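Local coordinates for ferric-siderophore receptor protein (Streptomyces coelicolor, PDB 2X4L), which probably binds ferric siderophores outside the cell membrane and hands them on for uptake, as solute-binding proteins of its family do, at residues P259-I263 against A287-Q292; G204-P208 against S270-P274; L189-A193 against F225-V230; S214-S219 against G244-E248. All blocks are in the same frame, centred on the assembly; numbering follows the deposited sequence.

Contact 1: P259-I263 against A287-Q292; sequences PADVI and AVKAGQ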
loop_
_atom_site.group_PDB
_atom_site.type_symbol
_atom_site.label_atom_id
_atom_site.label_comp_id
_atom_site.label_asym_id
_atom_site.label_seq_id
_atom_site.Cartn_x
_atom_site.Cartn_y
_atom_site.Cartn_z
ATOM N N PRO A 259 -22.717 -1.501 -11.115
ATOM C CA PRO A 259 -22.367 -2.662 -11.966
ATOM C C PRO A 259 -20.812 -2.646 -12.158
ATOM O O PRO A 259 -20.226 -1.587 -12.451
ATOM C CB PRO A 259 -23.087 -2.330 -13.250
ATOM C CG PRO A 259 -24.319 -1.544 -12.726
ATOM C CD PRO A 259 -23.729 -0.630 -11.755
ATOM N N ALA A 260 -20.195 -3.809 -11.963
ATOM C CA ALA A 260 -18.762 -3.915 -12.100
ATOM C C ALA A 260 -18.426 -5.211 -12.830
ATOM O O ALA A 260 -19.158 -6.224 -12.709
ATOM C CB ALA A 260 -18.119 -3.890 -10.735
ATOM N N ASP A 261 -17.367 -5.197 -13.637
ATOM C CA ASP A 261 -16.907 -6.339 -14.345
ATOM C C ASP A 261 -15.718 -7.023 -13.643
ATOM O O ASP A 261 -15.582 -8.250 -13.638
ATOM C CB ASP A 261 -16.519 -5.953 -15.770
ATOM C CG ASP A 261 -17.642 -5.274 -16.453
ATOM O OD1 ASP A 261 -18.767 -5.824 -16.462
ATOM O OD2 ASP A 261 -17.584 -4.082 -16.828
ATOM N N VAL A 262 -14.833 -6.206 -13.049
ATOM C CA VAL A 262 -13.679 -6.726 -12.293
ATOM C C VAL A 262 -13.754 -6.027 -10.935
ATOM O O VAL A 262 -13.958 -4.781 -10.870
ATOM C CB VAL A 262 -12.337 -6.341 -12.966
ATOM C CG1 VAL A 262 -11.188 -6.702 -12.060
ATOM C CG2 VAL A 262 -12.253 -7.052 -14.299
ATOM N N ILE A 263 -13.641 -6.801 -9.866
ATOM C CA ILE A 263 -13.544 -6.195 -8.492
ATOM C C ILE A 263 -12.154 -6.459 -7.935
ATOM O O ILE A 263 -11.669 -7.608 -8.004
ATOM C CB ILE A 263 -14.619 -6.790 -7.605
ATOM C CG1 ILE A 263 -15.964 -6.562 -8.226
ATOM C CG2 ILE A 263 -14.500 -6.163 -6.175
ATOM C CD1 ILE A 263 -17.173 -7.261 -7.383
ATOM N N ALA A 287 -19.518 -10.174 -11.217
ATOM C CA ALA A 287 -18.069 -10.295 -11.219
ATOM C C ALA A 287 -17.614 -11.467 -10.360
ATOM O O ALA A 287 -16.711 -12.210 -10.745
ATOM C CB ALA A 287 -17.428 -9.001 -10.736
ATOM N N VAL A 288 -18.237 -11.635 -9.197
ATOM C CA VAL A 288 -17.854 -12.755 -8.303
ATOM C C VAL A 288 -18.224 -14.125 -8.937
ATOM O O VAL A 288 -17.372 -15.027 -8.979
ATOM C CB VAL A 288 -18.566 -12.588 -6.962
ATOM C CG1 VAL A 288 -18.261 -13.743 -6.040
ATOM C CG2 VAL A 288 -18.081 -11.305 -6.342
ATOM N N LYS A 289 -19.396 -14.185 -9.538
ATOM C CA LYS A 289 -19.832 -15.412 -10.203
ATOM C C LYS A 289 -18.947 -15.709 -11.369
ATOM O O LYS A 289 -18.707 -16.898 -11.653
ATOM C CB LYS A 289 -21.284 -15.272 -10.650
ATOM C CG LYS A 289 -22.275 -15.398 -9.472
ATOM C CD LYS A 289 -23.532 -14.661 -9.908
ATOM C CE LYS A 289 -24.569 -15.531 -10.467
ATOM N NZ LYS A 289 -25.688 -14.562 -10.687
ATOM N N ALA A 290 -18.468 -14.660 -12.070
ATOM C CA ALA A 290 -17.547 -14.882 -13.228
ATOM C C ALA A 290 -16.106 -15.160 -12.816
ATOM O O ALA A 290 -15.258 -15.391 -13.667
ATOM C CB ALA A 290 -17.606 -13.707 -14.285
ATOM N N GLY A 291 -15.810 -15.118 -11.539
ATOM C CA GLY A 291 -14.421 -15.324 -11.133
ATOM C C GLY A 291 -13.499 -14.155 -11.429
ATOM O O GLY A 291 -12.312 -14.376 -11.655
ATOM N N GLN A 292 -14.029 -12.927 -11.573
ATOM C CA GLN A 292 -13.297 -11.733 -11.976
ATOM C C GLN A 292 -12.991 -10.820 -10.783
ATOM O O GLN A 292 -13.258 -9.656 -10.791
ATOM C CB GLN A 292 -14.054 -11.000 -13.102
ATOM C CG GLN A 292 -14.028 -11.875 -14.319
ATOM C CD GLN A 292 -14.828 -11.385 -15.508
ATOM O OE1 GLN A 292 -15.457 -10.330 -15.499
ATOM N NE2 GLN A 292 -14.785 -12.175 -16.555
HETATM O O HOH W 1 -20.203 -7.467 -10.408
#
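Ala287 and Gln292 both pack against Asp261 and the residues that start strand 262-266. The tight part is small and apolar in its side chains: Ala287 CB lies 3.5 Å from Asp261 O, and Ile263, with chi1 at -57° keeping CG1 beside its backbone N, swings CD1 to 3.8 Å from the same methyl. The small alanine methyl allows the helix to come close to the strand's backbone. From Ile263 N a hydrogen bond of 3.0 Å reaches Gln292 O with an N-H...O angle of 160°. It belongs to a beta-alpha-beta crossover, in which the chain leaves strand 262-266, passes through helix 286-289 and returns as the parallel neighbour 293-296. Gly291 ends that helix in a Schellman motif; its positive phi suits glycine. Gln292 also lays its side chain along Asp261 O, with CB at 3.2 Å. With Gln292 cut back to an alanine, Asp261 O would probably lose the long side chain that flanks it, though the main-chain bond could remain. Towards the loop the packing gives way to water, one molecule donating to Ala260 O and accepting from Ala287 N at 2.9 Å. The Asp261 carboxylate forms a salt bridge with Arg200.

Contact 2: G204-P208 against S270-P274; sequences GSASP and STIQP
At the tip of the beta hairpin formed by strands 200-206 and 210-214, Ala206 meets Ile272 of the loop that follows strand 262-266, and the loop lies along the last residues of the strand. One direct backbone bond joins them, from Ile272 N to Ala206 O at 2.9 Å. The N-H points at the oxygen almost straight, at 164°. The reverse link is made by water: a single molecule accepts from Ala206 N and donates to Ile272 O at 2.8 Å, so it stands in for a second direct bond.

Around this polar pair the side chains close up. Ala206 CB sits 4.0 Å from Ile272 CB, and its small size lets the two backbones approach. Ile272 holds CG1 beside its backbone N (chi1 -53°) and extends further, which carries CD1 over the main chain of Ser207, 3.5 Å from its C, and on to Pro208 CD at 3.8 Å; the side chains of proline and isoleucine cross obliquely. At the other end Thr271 sends CG2 to Ser205 OG, 3.7 Å away. Neither hydroxyl spends its hydrogen bonding on the other: Ser205 OG is bonded to Asp266, and Thr271 OG1 to Arg268 O. Ile277 touches both Ala206 and Ile272 and extends the apolar patch.

With one straight bond, one water and a few methyl contacts, the loop is held to the strand end lightly, in keeping with a place near the protein surface.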
loop_
_atom_site.group_PDB
_atom_site.type_symbol
_atom_site.label_atom_id
_atom_site.label_comp_id
_atom_site.label_asym_id
_atom_site.label_seq_id
_atom_site.Cartn_x
_atom_site.Cartn_y
_atom_site.Cartn_z
ATOM N N GLY A 204 -12.878 -2.349 -3.837
ATOM C CA GLY A 204 -13.633 -2.557 -2.600
ATOM C C GLY A 204 -12.764 -3.024 -1.432
ATOM O O GLY A 204 -11.612 -3.431 -1.627
ATOM N N SER A 205 -13.369 -2.927 -0.259
ATOM C CA SER A 205 -12.722 -3.446 0.954
ATOM C C SER A 205 -13.829 -3.959 1.842
ATOM O O SER A 205 -14.812 -3.263 2.074
ATOM C CB SER A 205 -11.957 -2.281 1.604
ATOM O OG SER A 205 -11.291 -2.745 2.792
ATOM N N ALA A 206 -13.613 -5.127 2.368
ATOM C CA ALA A 206 -14.705 -5.771 3.125
ATOM C C ALA A 206 -14.481 -5.742 4.649
ATOM O O ALA A 206 -13.400 -6.051 5.107
ATOM C CB ALA A 206 -14.932 -7.220 2.616
ATOM N N SER A 207 -15.520 -5.436 5.423
ATOM C CA SER A 207 -15.545 -5.531 6.870
ATOM C C SER A 207 -16.888 -6.169 7.246
ATOM O O SER A 207 -17.804 -6.216 6.418
ATOM C CB SER A 207 -15.409 -4.162 7.520
ATOM O OG SER A 207 -16.568 -3.368 7.268
ATOM N N PRO A 208 -17.073 -6.491 8.513
ATOM C CA PRO A 208 -18.388 -7.061 8.869
ATOM C C PRO A 208 -19.594 -6.138 8.676
ATOM O O PRO A 208 -20.611 -6.591 8.089
ATOM C CB PRO A 208 -18.248 -7.428 10.336
ATOM C CG PRO A 208 -16.719 -7.714 10.484
ATOM C CD PRO A 208 -16.018 -6.769 9.481
ATOM N N SER A 270 -6.545 -6.369 8.285
ATOM C CA SER A 270 -7.745 -5.997 9.041
ATOM C C SER A 270 -9.057 -6.238 8.235
ATOM O O SER A 270 -10.130 -5.864 8.730
ATOM C CB SER A 270 -7.600 -4.492 9.347
ATOM O OG SER A 270 -7.118 -3.738 8.156
ATOM N N THR A 271 -8.939 -6.722 7.020
ATOM C CA THR A 271 -10.073 -6.748 6.112
ATOM C C THR A 271 -10.415 -8.200 5.705
ATOM O O THR A 271 -9.569 -9.089 5.744
ATOM C CB THR A 271 -9.763 -5.952 4.812
ATOM O OG1 THR A 271 -8.854 -6.673 3.983
ATOM C CG2 THR A 271 -9.110 -4.621 5.163
ATOM N N ILE A 272 -11.686 -8.423 5.412
ATOM C CA ILE A 272 -12.124 -9.760 5.021
ATOM C C ILE A 272 -11.861 -10.030 3.553
ATOM O O ILE A 272 -12.192 -9.237 2.660
ATOM C CB ILE A 272 -13.606 -9.911 5.268
ATOM C CG1 ILE A 272 -14.031 -9.535 6.727
ATOM C CG2 ILE A 272 -14.029 -11.369 4.928
ATOM C CD1 ILE A 272 -15.606 -9.452 6.867
ATOM N N GLN A 273 -11.093 -11.089 3.345
ATOM C CA GLN A 273 -10.650 -11.474 2.016
ATOM C C GLN A 273 -11.782 -12.114 1.251
ATOM O O GLN A 273 -12.668 -12.748 1.825
ATOM C CB GLN A 273 -9.431 -12.362 2.109
ATOM C CG GLN A 273 -8.269 -11.644 2.881
ATOM C CD GLN A 273 -7.966 -10.351 2.194
ATOM O OE1 GLN A 273 -8.270 -9.232 2.750
ATOM N NE2 GLN A 273 -7.479 -10.452 1.001
ATOM N N PRO A 274 -11.751 -11.988 -0.094
ATOM C CA PRO A 274 -12.864 -12.456 -0.886
ATOM C C PRO A 274 -13.191 -13.940 -0.639
ATOM O O PRO A 274 -14.351 -14.308 -0.629
ATOM C CB PRO A 274 -12.383 -12.241 -2.319
ATOM C CG PRO A 274 -11.373 -11.305 -2.269
ATOM C CD PRO A 274 -10.863 -11.087 -0.864
HETATM O O HOH W 2 -11.371 -6.808 1.475
#

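Contact 3: L189-A193 against F225-V230; sequences LRAAA and FKALGV
Leu189 meets three side chains at once: its CD2 lies 3.7 Å from Phe225 CD1 and 3.8 Å from Leu228 CD1, while its CD1 touches Val230 CG2 at 3.7 Å. With CG anti to the backbone N (chi1 179°), one branch of the fork meets Phe225 and Leu228 and the other meets Val230. Shortening Leu189 to an alanine would probably leave a gap between Phe225, Leu228 and Val230. Beside it, Ala193 puts its methyl 3.5 Å from Gly229 C, a closeness that small residues on both sides permit. At the outer edge Leu228 CD2 lies over one face of the Arg190 guanidinium, 3.4 Å from NH2, and the arginine's long carbon chain passes along Leu228 O.

Farther out, Gly229 closes helix 220-227 in a Schellman motif at a positive phi that suits glycine, and so sets the turn that presents Leu228 and Val230 to helix 173-195. Leu311 of helix 304-320 packs on both Leu189 and Phe225. Two waters each donate to a pair of carbonyls, one to Arg190 O and Leu228 O, the other to Ala193 O and Gly229 O at 2.9 Å. Apolar packing thus joins the helices inside, and water bridges pairs of neighbouring main-chain oxygens, donating to each.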
loop_
_atom_site.group_PDB
_atom_site.type_symbol
_atom_site.label_atom_id
_atom_site.label_comp_id
_atom_site.label_asym_id
_atom_site.label_seq_id
_atom_site.Cartn_x
_atom_site.Cartn_y
_atom_site.Cartn_z
ATOM N N LEU A 189 -0.615 -2.464 -18.729
ATOM C CA LEU A 189 -1.955 -2.049 -18.224
ATOM C C LEU A 189 -2.508 -0.965 -19.103
ATOM O O LEU A 189 -3.691 -0.991 -19.405
ATOM C CB LEU A 189 -1.787 -1.559 -16.776
ATOM C CG LEU A 189 -3.093 -1.074 -16.150
ATOM C CD1 LEU A 189 -4.230 -2.224 -16.158
ATOM C CD2 LEU A 189 -2.777 -0.648 -14.724
ATOM N N ARG A 190 -1.655 -0.077 -19.599
ATOM C CA ARG A 190 -2.170 0.947 -20.532
ATOM C C ARG A 190 -2.766 0.327 -21.755
ATOM O O ARG A 190 -3.863 0.757 -22.212
ATOM C CB ARG A 190 -1.081 1.954 -20.943
ATOM C CG ARG A 190 -1.586 3.089 -21.793
ATOM C CD ARG A 190 -0.472 4.044 -22.248
ATOM N NE ARG A 190 0.192 4.711 -21.133
ATOM C CZ ARG A 190 1.431 4.468 -20.661
ATOM N NH1 ARG A 190 2.224 3.504 -21.160
ATOM N NH2 ARG A 190 1.933 5.222 -19.671
ATOM N N ALA A 191 -2.063 -0.683 -22.288
ATOM C CA ALA A 191 -2.569 -1.387 -23.508
ATOM C C ALA A 191 -3.864 -2.141 -23.196
ATOM O O ALA A 191 -4.782 -2.108 -23.997
ATOM C CB ALA A 191 -1.484 -2.384 -24.034
ATOM N N ALA A 192 -3.895 -2.800 -22.029
ATOM C CA ALA A 192 -5.074 -3.600 -21.688
ATOM C C ALA A 192 -6.302 -2.639 -21.606
ATOM O O ALA A 192 -7.398 -2.968 -22.007
ATOM C CB ALA A 192 -4.848 -4.323 -20.394
ATOM N N ALA A 193 -6.107 -1.472 -20.969
ATOM C CA ALA A 193 -7.194 -0.540 -20.743
ATOM C C ALA A 193 -7.627 0.077 -22.057
ATOM O O ALA A 193 -8.850 0.299 -22.247
ATOM C CB ALA A 193 -6.761 0.486 -19.708
ATOM N N PHE A 225 -3.447 3.879 -11.798
ATOM C CA PHE A 225 -4.201 2.969 -12.702
ATOM C C PHE A 225 -5.187 3.799 -13.568
ATOM O O PHE A 225 -5.327 3.574 -14.796
ATOM C CB PHE A 225 -5.009 1.903 -11.912
ATOM C CG PHE A 225 -4.184 1.022 -11.042
ATOM C CD1 PHE A 225 -2.851 0.776 -11.285
ATOM C CD2 PHE A 225 -4.827 0.448 -9.939
ATOM C CE1 PHE A 225 -2.082 -0.062 -10.411
ATOM C CE2 PHE A 225 -4.141 -0.367 -9.061
ATOM C CZ PHE A 225 -2.806 -0.653 -9.301
ATOM N N LYS A 226 -5.863 4.759 -12.946
ATOM C CA LYS A 226 -6.761 5.674 -13.695
ATOM C C LYS A 226 -6.027 6.471 -14.773
ATOM O O LYS A 226 -6.500 6.589 -15.897
ATOM C CB LYS A 226 -7.500 6.624 -12.736
ATOM C CG LYS A 226 -8.490 7.547 -13.492
ATOM C CD LYS A 226 -9.402 8.387 -12.609
ATOM C CE LYS A 226 -10.788 8.876 -13.326
ATOM N NZ LYS A 226 -12.025 7.950 -13.404
ATOM N N ALA A 227 -4.853 6.978 -14.424
ATOM C CA ALA A 227 -4.029 7.753 -15.380
ATOM C C ALA A 227 -3.635 6.884 -16.556
ATOM O O ALA A 227 -3.488 7.418 -17.689
ATOM C CB ALA A 227 -2.802 8.297 -14.626
ATOM N N LEU A 228 -3.458 5.554 -16.305
ATOM C CA LEU A 228 -3.045 4.629 -17.385
ATOM C C LEU A 228 -4.269 4.218 -18.187
ATOM O O LEU A 228 -4.135 3.543 -19.239
ATOM C CB LEU A 228 -2.391 3.366 -16.782
ATOM C CG LEU A 228 -1.044 3.668 -16.073
ATOM C CD1 LEU A 228 -0.547 2.395 -15.375
ATOM C CD2 LEU A 228 -0.023 4.032 -17.125
ATOM N N GLY A 229 -5.465 4.680 -17.826
ATOM C CA GLY A 229 -6.660 4.540 -18.668
ATOM C C GLY A 229 -7.704 3.546 -18.176
ATOM O O GLY A 229 -8.721 3.394 -18.834
ATOM N N VAL A 230 -7.510 2.987 -17.002
ATOM C CA VAL A 230 -8.468 2.000 -16.433
ATOM C C VAL A 230 -9.804 2.692 -16.161
ATOM O O VAL A 230 -9.797 3.839 -15.687
ATOM C CB VAL A 230 -7.927 1.349 -15.190
ATOM C CG1 VAL A 230 -8.959 0.402 -14.553
ATOM C CG2 VAL A 230 -6.728 0.495 -15.557
HETATM O O HOH W 3 -4.979 3.193 -21.825
HETATM O O HOH W 4 -10.235 1.201 -19.971
#

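Contact 4: S214-S219 against G244-E248; sequences SGTNLS and GGWFE
Leu218 and Trp246 supply the apolar core of this contact, a CH-pi interaction. Leu218 CD1 stands 3.4 Å from the centroid of the five-membered indole ring and only 2° off its normal, and CB lies beneath the six-membered ring. Trp246 CG is beside the backbone N (chi1 -77°), and the broad indole reaches back over the loop although its CB points away.

The backbone links are slight. Ser214 and Phe247 form an antiparallel non-hydrogen-bonded pair, flanked by a weak bond from Gly215 N to Trp246 O at 3.3 Å. A water lies 2.8 Å from Asn217 O and 3.0 Å from Gly245 O. The type II turn from Thr216 to Ser219 gives Leu218 a positive phi of 104°, uncommon for a residue other than glycine, and Glu223 bonds its N. At Gly245, also at positive phi, a CB would jam against Gly244 O, so glycine fits.

At the indole's edge Ser219 OG packs near the ring plane, 3.5 Å from Trp246 CZ3, and Leu218 O lies 3.0 Å from CH2. Because the main-chain bond is weak, the CH-pi contact of leucine and indole probably contributes much of the hold between the turn and the chain entering strand 247-251.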
loop_
_atom_site.group_PDB
_atom_site.type_symbol
_atom_site.label_atom_id
_atom_site.label_comp_id
_atom_site.label_asym_id
_atom_site.label_seq_id
_atom_site.Cartn_x
_atom_site.Cartn_y
_atom_site.Cartn_z
ATOM N N SER A 214 -14.058 2.350 -2.878
ATOM C CA SER A 214 -13.130 3.489 -3.035
ATOM C C SER A 214 -13.347 4.157 -4.365
ATOM O O SER A 214 -13.545 3.508 -5.420
ATOM C CB SER A 214 -11.645 2.997 -3.014
ATOM O OG SER A 214 -11.288 2.634 -1.690
ATOM N N GLY A 215 -13.163 5.473 -4.362
ATOM C CA GLY A 215 -12.944 6.227 -5.583
ATOM C C GLY A 215 -11.451 6.250 -5.891
ATOM O O GLY A 215 -10.636 5.900 -5.037
ATOM N N THR A 216 -11.100 6.663 -7.104
ATOM C CA THR A 216 -9.704 6.686 -7.532
ATOM C C THR A 216 -8.912 7.822 -6.886
ATOM O O THR A 216 -7.710 7.694 -6.651
ATOM C CB THR A 216 -9.586 6.802 -9.064
ATOM O OG1 THR A 216 -10.314 7.951 -9.516
ATOM C CG2 THR A 216 -10.146 5.558 -9.737
ATOM N N ASN A 217 -9.586 8.932 -6.607
ATOM C CA ASN A 217 -8.930 10.102 -6.033
ATOM C C ASN A 217 -8.434 9.878 -4.606
ATOM O O ASN A 217 -9.178 9.403 -3.748
ATOM C CB ASN A 217 -9.862 11.315 -6.079
ATOM C CG ASN A 217 -9.154 12.608 -5.724
ATOM O OD1 ASN A 217 -8.099 12.923 -6.275
ATOM N ND2 ASN A 217 -9.734 13.364 -4.798
ATOM N N LEU A 218 -7.169 10.210 -4.364
ATOM C CA LEU A 218 -6.598 10.117 -3.025
ATOM C C LEU A 218 -5.682 8.909 -2.826
ATOM O O LEU A 218 -4.792 8.938 -1.976
ATOM C CB LEU A 218 -7.709 10.106 -1.972
ATOM C CG LEU A 218 -8.486 11.413 -1.792
ATOM C CD1 LEU A 218 -9.117 11.477 -0.410
ATOM C CD2 LEU A 218 -7.581 12.613 -2.029
ATOM N N SER A 219 -5.922 7.834 -3.567
ATOM C CA SER A 219 -5.116 6.624 -3.422
ATOM C C SER A 219 -3.999 6.624 -4.454
ATOM O O SER A 219 -4.222 6.997 -5.605
ATOM C CB SER A 219 -5.984 5.376 -3.581
ATOM O OG SER A 219 -6.886 5.239 -2.496
ATOM N N GLY A 244 -14.328 12.252 3.884
ATOM C CA GLY A 244 -13.493 13.343 3.286
ATOM C C GLY A 244 -13.015 12.999 1.881
ATOM O O GLY A 244 -12.066 13.605 1.381
ATOM N N GLY A 245 -13.734 12.123 1.202
ATOM C CA GLY A 245 -13.510 11.883 -0.177
ATOM C C GLY A 245 -12.809 10.576 -0.508
ATOM O O GLY A 245 -12.544 10.338 -1.662
ATOM N N TRP A 246 -12.499 9.760 0.498
ATOM C CA TRP A 246 -11.782 8.473 0.229
ATOM C C TRP A 246 -12.707 7.393 -0.317
ATOM O O TRP A 246 -12.462 6.885 -1.413
ATOM C CB TRP A 246 -11.089 7.955 1.484
ATOM C CG TRP A 246 -9.806 8.678 1.816
ATOM C CD1 TRP A 246 -9.640 9.724 2.701
ATOM C CD2 TRP A 246 -8.480 8.341 1.353
ATOM N NE1 TRP A 246 -8.303 10.105 2.771
ATOM C CE2 TRP A 246 -7.573 9.269 1.953
ATOM C CE3 TRP A 246 -7.953 7.409 0.451
ATOM C CZ2 TRP A 246 -6.190 9.240 1.694
ATOM C CZ3 TRP A 246 -6.580 7.418 0.220
ATOM C CH2 TRP A 246 -5.757 8.306 0.809
ATOM N N PHE A 247 -13.773 7.082 0.386
ATOM C CA PHE A 247 -14.616 5.952 -0.032
ATOM C C PHE A 247 -16.038 6.125 0.435
ATOM O O PHE A 247 -16.348 6.982 1.340
ATOM C CB PHE A 247 -14.033 4.569 0.444
ATOM C CG PHE A 247 -13.770 4.483 1.891
ATOM C CD1 PHE A 247 -14.837 4.172 2.777
ATOM C CD2 PHE A 247 -12.520 4.682 2.402
ATOM C CE1 PHE A 247 -14.636 4.107 4.151
ATOM C CE2 PHE A 247 -12.304 4.667 3.814
ATOM C CZ PHE A 247 -13.351 4.327 4.676
ATOM N N GLU A 248 -16.894 5.313 -0.190
ATOM C CA GLU A 248 -18.334 5.248 0.159
ATOM C C GLU A 248 -18.555 3.983 0.960
ATOM O O GLU A 248 -17.983 2.900 0.639
ATOM C CB GLU A 248 -19.135 5.137 -1.113
ATOM C CG GLU A 248 -20.673 5.010 -0.888
ATOM C CD GLU A 248 -21.412 4.927 -2.159
ATOM O OE1 GLU A 248 -20.818 4.696 -3.223
ATOM O OE2 GLU A 248 -22.654 5.010 -2.048
HETATM O O HOH W 5 -11.809 8.536 -3.879
#

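Contacts 1, 2 and 4 all reach the same mixed sheet, through different strands, whereas contact 3 joins helices 173-195 and 220-227. Contacts 1 and 3 are mostly buried, and in each a helix ends in a Schellman glycine; both contain bridging water, but contact 1 also has a direct backbone hydrogen bond, while contact 3 joins its side chains mainly by apolar packing. Contact 2 lies nearer the surface and holds a loop to a strand end; contact 4, partly buried, relies on an aromatic face. Neighbouring strands 200-206 and 262-266 connect contacts 1 and 2, whose centres are about 16 Å apart. Contacts 3 and 4 touch directly, Lys226 CD lying 3.3 Å from Thr216 OG1.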